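Local structure of hypothetical protein yihE (Escherichia coli, 1ZYL) at residues E151-L165 / M272-W285. The protein phosphorylates itself and other proteins on serine and threonine using ATP, and probably protects the cell against stress linked to reactive oxygen species. Numbering follows the deposited sequence.
Sequences EYLIEPRKLFEDATL and MRLVYYLAWLMRRW
Helices 151-161 and 272-283 run in the same general direction, their axes 8.0 Å apart at closest approach and inclined at 41°, and interlock knobs-into-holes in the helical part of this APH-like kinase fold. The CA atoms come nearest at Tyr152 and Tyr276, whose rings meet obliquely with planes at 41°. Tyr152 also turns its ring edge to Met272 O. Pro156, at a kink in its helix, is the first knob, among Val275, Tyr276, Ala279 and Arg283; its CB lies 3.8 Å from Ala279 CB. One turn on, Phe160 fills the hole between Val275, Leu278, Ala279 and Met282. With CG anti to its own carbonyl carbon (chi1 -65°), its ring reaches across to put CZ 3.5 Å from Leu278 CB, while Met282 SD makes an oblique Met-aromatic contact. Phe174 packs edge-to-face with this ring. Replacing Phe160 by an alanine is likely to open a gap beside Leu278 CB and leave the Met282 sulfur without its aromatic partner. Leu159 CD2 rests 3.5 Å from Arg283 CG, against an extended chain whose guanidinium carries Ala279 CB over one face. Near the start of the contact, Arg273, whose CB is directed away from helix 151-161, forms a salt bridge through NH2 with Asp201, the inferred proton acceptor. Beyond the first helix, Ala163 CB touches Met282 CE, and Leu165 CD2 sits 3.7 Å above the centroid of the five-membered ring of Trp285, almost on its normal.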
# COMPACT_ATOMS: atom_id res chain seq x y z
N GLU A 151 3.91 11.04 8.81
CA GLU A 151 4.05 9.59 8.78
C GLU A 151 5.04 9.09 7.75
O GLU A 151 5.74 8.10 7.97
CB GLU A 151 2.69 8.95 8.47
CG GLU A 151 2.71 7.44 8.44
CD GLU A 151 1.39 6.86 8.00
OE1 GLU A 151 1.12 5.67 8.28
OE2 GLU A 151 0.63 7.61 7.36
N TYR A 152 5.10 9.77 6.62
CA TYR A 152 5.99 9.36 5.55
C TYR A 152 7.42 9.84 5.63
O TYR A 152 8.32 9.12 5.21
CB TYR A 152 5.37 9.74 4.20
CG TYR A 152 4.34 8.73 3.75
CD1 TYR A 152 3.06 8.73 4.28
CD2 TYR A 152 4.68 7.74 2.83
CE1 TYR A 152 2.13 7.75 3.91
CE2 TYR A 152 3.77 6.76 2.45
CZ TYR A 152 2.50 6.77 2.99
OH TYR A 152 1.60 5.81 2.58
N LEU A 153 7.65 11.03 6.18
CA LEU A 153 9.01 11.57 6.27
C LEU A 153 9.61 11.78 7.67
O LEU A 153 10.62 11.16 8.02
CB LEU A 153 9.10 12.89 5.51
CG LEU A 153 8.75 12.89 4.03
CD1 LEU A 153 8.98 14.26 3.45
CD2 LEU A 153 9.59 11.87 3.32
N ILE A 154 9.01 12.67 8.46
CA ILE A 154 9.55 12.97 9.77
C ILE A 154 9.66 11.80 10.74
O ILE A 154 10.65 11.69 11.45
CB ILE A 154 8.80 14.14 10.43
CG1 ILE A 154 7.34 13.76 10.67
CG2 ILE A 154 8.87 15.37 9.54
CD1 ILE A 154 6.54 14.85 11.37
N GLU A 155 8.66 10.92 10.78
CA GLU A 155 8.71 9.77 11.69
C GLU A 155 9.86 8.85 11.31
O GLU A 155 10.68 8.48 12.15
CB GLU A 155 7.39 9.00 11.68
CG GLU A 155 6.38 9.53 12.68
CD GLU A 155 5.20 8.59 12.84
OE1 GLU A 155 4.31 8.59 11.96
OE2 GLU A 155 5.15 7.85 13.84
N PRO A 156 9.93 8.45 10.03
CA PRO A 156 11.02 7.57 9.61
C PRO A 156 12.39 8.20 9.93
O PRO A 156 13.26 7.54 10.50
CB PRO A 156 10.78 7.44 8.11
CG PRO A 156 9.29 7.44 8.04
CD PRO A 156 8.91 8.57 8.98
N ARG A 157 12.57 9.47 9.59
CA ARG A 157 13.84 10.11 9.88
C ARG A 157 14.17 9.98 11.36
O ARG A 157 15.34 9.87 11.71
CB ARG A 157 13.80 11.59 9.51
CG ARG A 157 15.08 12.32 9.89
CD ARG A 157 16.28 11.73 9.17
NE ARG A 157 17.47 11.68 10.01
CZ ARG A 157 18.06 12.74 10.56
NH1 ARG A 157 19.14 12.59 11.30
NH2 ARG A 157 17.56 13.96 10.36
N LYS A 158 13.16 10.01 12.22
CA LYS A 158 13.38 9.88 13.66
C LYS A 158 13.87 8.48 13.99
O LYS A 158 14.75 8.30 14.83
CB LYS A 158 12.10 10.16 14.44
CG LYS A 158 11.68 11.60 14.43
CD LYS A 158 10.41 11.80 15.25
CE LYS A 158 9.91 13.23 15.15
NZ LYS A 158 10.99 14.21 15.46
N LEU A 159 13.29 7.48 13.34
CA LEU A 159 13.71 6.11 13.57
C LEU A 159 15.16 6.01 13.09
O LEU A 159 16.03 5.57 13.83
CB LEU A 159 12.83 5.16 12.77
CG LEU A 159 12.89 3.68 13.15
CD1 LEU A 159 12.49 3.54 14.61
CD2 LEU A 159 11.95 2.86 12.26
N PHE A 160 15.40 6.43 11.86
CA PHE A 160 16.73 6.40 11.27
C PHE A 160 17.82 6.88 12.23
O PHE A 160 18.92 6.33 12.27
CB PHE A 160 16.78 7.26 9.99
CG PHE A 160 15.91 6.75 8.87
CD1 PHE A 160 15.81 7.48 7.68
CD2 PHE A 160 15.21 5.56 8.97
CE1 PHE A 160 15.01 7.04 6.63
CE2 PHE A 160 14.41 5.11 7.92
CZ PHE A 160 14.32 5.85 6.75
N GLU A 161 17.51 7.92 12.99
CA GLU A 161 18.47 8.50 13.93
C GLU A 161 19.03 7.46 14.89
O GLU A 161 20.24 7.21 14.90
CB GLU A 161 17.81 9.60 14.74
CG GLU A 161 18.77 10.36 15.62
CD GLU A 161 19.65 11.31 14.83
OE1 GLU A 161 20.60 11.86 15.41
OE2 GLU A 161 19.37 11.51 13.63
N ASP A 162 18.15 6.85 15.67
CA ASP A 162 18.52 5.84 16.67
C ASP A 162 18.39 4.41 16.11
O ASP A 162 18.12 3.47 16.86
CB ASP A 162 17.61 6.01 17.88
CG ASP A 162 17.58 7.44 18.39
OD1 ASP A 162 16.49 7.91 18.80
OD2 ASP A 162 18.65 8.09 18.37
N ALA A 163 18.62 4.28 14.81
CA ALA A 163 18.50 3.02 14.07
C ALA A 163 19.25 1.78 14.56
O ALA A 163 18.62 0.74 14.78
CB ALA A 163 18.84 3.26 12.60
N THR A 164 20.57 1.87 14.71
CA THR A 164 21.38 0.72 15.13
C THR A 164 21.65 -0.18 13.94
O THR A 164 22.75 -0.71 13.79
CB THR A 164 20.67 -0.17 16.19
OG1 THR A 164 20.67 0.48 17.47
CG2 THR A 164 21.37 -1.51 16.31
N LEU A 165 20.64 -0.36 13.10
CA LEU A 165 20.73 -1.23 11.93
C LEU A 165 21.45 -0.60 10.74
O LEU A 165 21.70 -1.26 9.74
CB LEU A 165 19.32 -1.66 11.53
CG LEU A 165 19.19 -3.05 10.94
CD1 LEU A 165 19.85 -4.05 11.87
CD2 LEU A 165 17.73 -3.39 10.77
N MET A 272 8.44 9.86 -0.96
CA MET A 272 7.76 9.52 0.27
C MET A 272 7.69 8.03 0.52
O MET A 272 7.95 7.57 1.64
CB MET A 272 6.36 10.13 0.27
CG MET A 272 6.34 11.63 0.57
SD MET A 272 4.73 12.42 0.36
CE MET A 272 5.29 13.74 -0.32
N ARG A 273 7.33 7.26 -0.51
CA ARG A 273 7.22 5.81 -0.38
C ARG A 273 8.60 5.22 -0.16
O ARG A 273 8.77 4.18 0.49
CB ARG A 273 6.62 5.21 -1.66
CG ARG A 273 6.51 3.69 -1.63
CD ARG A 273 6.10 3.13 -2.97
NE ARG A 273 4.71 2.70 -3.00
CZ ARG A 273 4.28 1.51 -2.59
NH1 ARG A 273 5.15 0.62 -2.12
NH2 ARG A 273 2.99 1.21 -2.65
N LEU A 274 9.60 5.90 -0.70
CA LEU A 274 10.96 5.43 -0.58
C LEU A 274 11.45 5.49 0.84
O LEU A 274 11.91 4.49 1.39
CB LEU A 274 11.87 6.25 -1.49
CG LEU A 274 12.68 5.47 -2.52
CD1 LEU A 274 11.80 4.50 -3.27
CD2 LEU A 274 13.31 6.46 -3.46
N VAL A 275 11.35 6.66 1.45
CA VAL A 275 11.82 6.82 2.81
C VAL A 275 10.96 6.08 3.84
O VAL A 275 11.49 5.57 4.82
CB VAL A 275 11.94 8.30 3.17
CG1 VAL A 275 10.72 9.03 2.71
CG2 VAL A 275 12.13 8.47 4.67
N TYR A 276 9.66 5.99 3.61
CA TYR A 276 8.82 5.28 4.57
C TYR A 276 9.13 3.79 4.57
O TYR A 276 9.20 3.16 5.62
CB TYR A 276 7.33 5.49 4.27
CG TYR A 276 6.41 4.74 5.23
CD1 TYR A 276 6.28 5.15 6.56
CD2 TYR A 276 5.73 3.60 4.82
CE1 TYR A 276 5.50 4.42 7.47
CE2 TYR A 276 4.95 2.86 5.71
CZ TYR A 276 4.84 3.28 7.04
OH TYR A 276 4.07 2.54 7.92
N TYR A 277 9.31 3.23 3.37
CA TYR A 277 9.60 1.81 3.21
C TYR A 277 10.81 1.32 4.01
O TYR A 277 10.90 0.15 4.38
CB TYR A 277 9.77 1.49 1.73
CG TYR A 277 10.25 0.10 1.43
CD1 TYR A 277 11.60 -0.19 1.38
CD2 TYR A 277 9.34 -0.93 1.18
CE1 TYR A 277 12.06 -1.48 1.09
CE2 TYR A 277 9.79 -2.23 0.88
CZ TYR A 277 11.15 -2.49 0.84
OH TYR A 277 11.61 -3.76 0.54
N LEU A 278 11.74 2.22 4.28
CA LEU A 278 12.92 1.84 5.03
C LEU A 278 12.56 1.68 6.50
O LEU A 278 13.05 0.77 7.16
CB LEU A 278 14.04 2.88 4.86
CG LEU A 278 15.18 2.53 3.90
CD1 LEU A 278 14.64 2.27 2.51
CD2 LEU A 278 16.17 3.67 3.87
N ALA A 279 11.70 2.56 7.00
CA ALA A 279 11.28 2.48 8.40
C ALA A 279 10.35 1.27 8.55
O ALA A 279 10.39 0.55 9.55
CB ALA A 279 10.57 3.76 8.81
N TRP A 280 9.52 1.06 7.54
CA TRP A 280 8.58 -0.04 7.53
C TRP A 280 9.32 -1.34 7.76
O TRP A 280 8.95 -2.11 8.64
CB TRP A 280 7.84 -0.07 6.18
CG TRP A 280 6.83 -1.13 6.07
CD1 TRP A 280 5.56 -1.11 6.55
CD2 TRP A 280 6.98 -2.38 5.40
NE1 TRP A 280 4.89 -2.27 6.22
CE2 TRP A 280 5.75 -3.07 5.51
CE3 TRP A 280 8.03 -2.99 4.71
CZ2 TRP A 280 5.54 -4.34 4.95
CZ3 TRP A 280 7.83 -4.26 4.16
CH2 TRP A 280 6.59 -4.92 4.28
N LEU A 281 10.35 -1.59 6.96
CA LEU A 281 11.16 -2.81 7.11
C LEU A 281 11.81 -2.84 8.47
O LEU A 281 11.69 -3.81 9.20
CB LEU A 281 12.26 -2.87 6.06
CG LEU A 281 11.85 -3.22 4.63
CD1 LEU A 281 13.00 -2.87 3.71
CD2 LEU A 281 11.50 -4.69 4.53
N MET A 282 12.50 -1.76 8.81
CA MET A 282 13.16 -1.66 10.09
C MET A 282 12.22 -1.98 11.25
O MET A 282 12.52 -2.85 12.06
CB MET A 282 13.75 -0.25 10.27
CG MET A 282 14.77 0.13 9.19
SD MET A 282 15.56 1.75 9.38
CE MET A 282 16.90 1.29 10.41
N ARG A 283 11.07 -1.32 11.32
CA ARG A 283 10.13 -1.55 12.42
C ARG A 283 9.67 -2.98 12.60
O ARG A 283 9.36 -3.40 13.71
CB ARG A 283 8.90 -0.65 12.28
CG ARG A 283 9.13 0.81 12.65
CD ARG A 283 8.02 1.69 12.10
NE ARG A 283 8.36 3.10 12.21
CZ ARG A 283 7.78 4.08 11.52
NH1 ARG A 283 8.15 5.33 11.70
NH2 ARG A 283 6.82 3.79 10.64
N ARG A 284 9.64 -3.73 11.51
CA ARG A 284 9.19 -5.12 11.54
C ARG A 284 10.35 -6.11 11.58
O ARG A 284 10.17 -7.30 11.33
CB ARG A 284 8.33 -5.39 10.31
CG ARG A 284 7.11 -4.51 10.23
CD ARG A 284 6.49 -4.48 8.84
NE ARG A 284 5.10 -4.01 8.90
CZ ARG A 284 4.73 -2.81 9.35
NH1 ARG A 284 3.43 -2.50 9.37
NH2 ARG A 284 5.62 -1.92 9.76
N TRP A 285 11.54 -5.63 11.90
CA TRP A 285 12.73 -6.49 11.92
C TRP A 285 12.70 -7.67 12.89
O TRP A 285 13.34 -8.68 12.64
CB TRP A 285 13.98 -5.64 12.18
CG TRP A 285 15.24 -6.29 11.73
CD1 TRP A 285 16.33 -6.58 12.49
CD2 TRP A 285 15.57 -6.69 10.40
NE1 TRP A 285 17.32 -7.14 11.72
CE2 TRP A 285 16.87 -7.22 10.43
CE3 TRP A 285 14.88 -6.65 9.18
CZ2 TRP A 285 17.51 -7.71 9.29
CZ3 TRP A 285 15.51 -7.14 8.05
CH2 TRP A 285 16.81 -7.66 8.11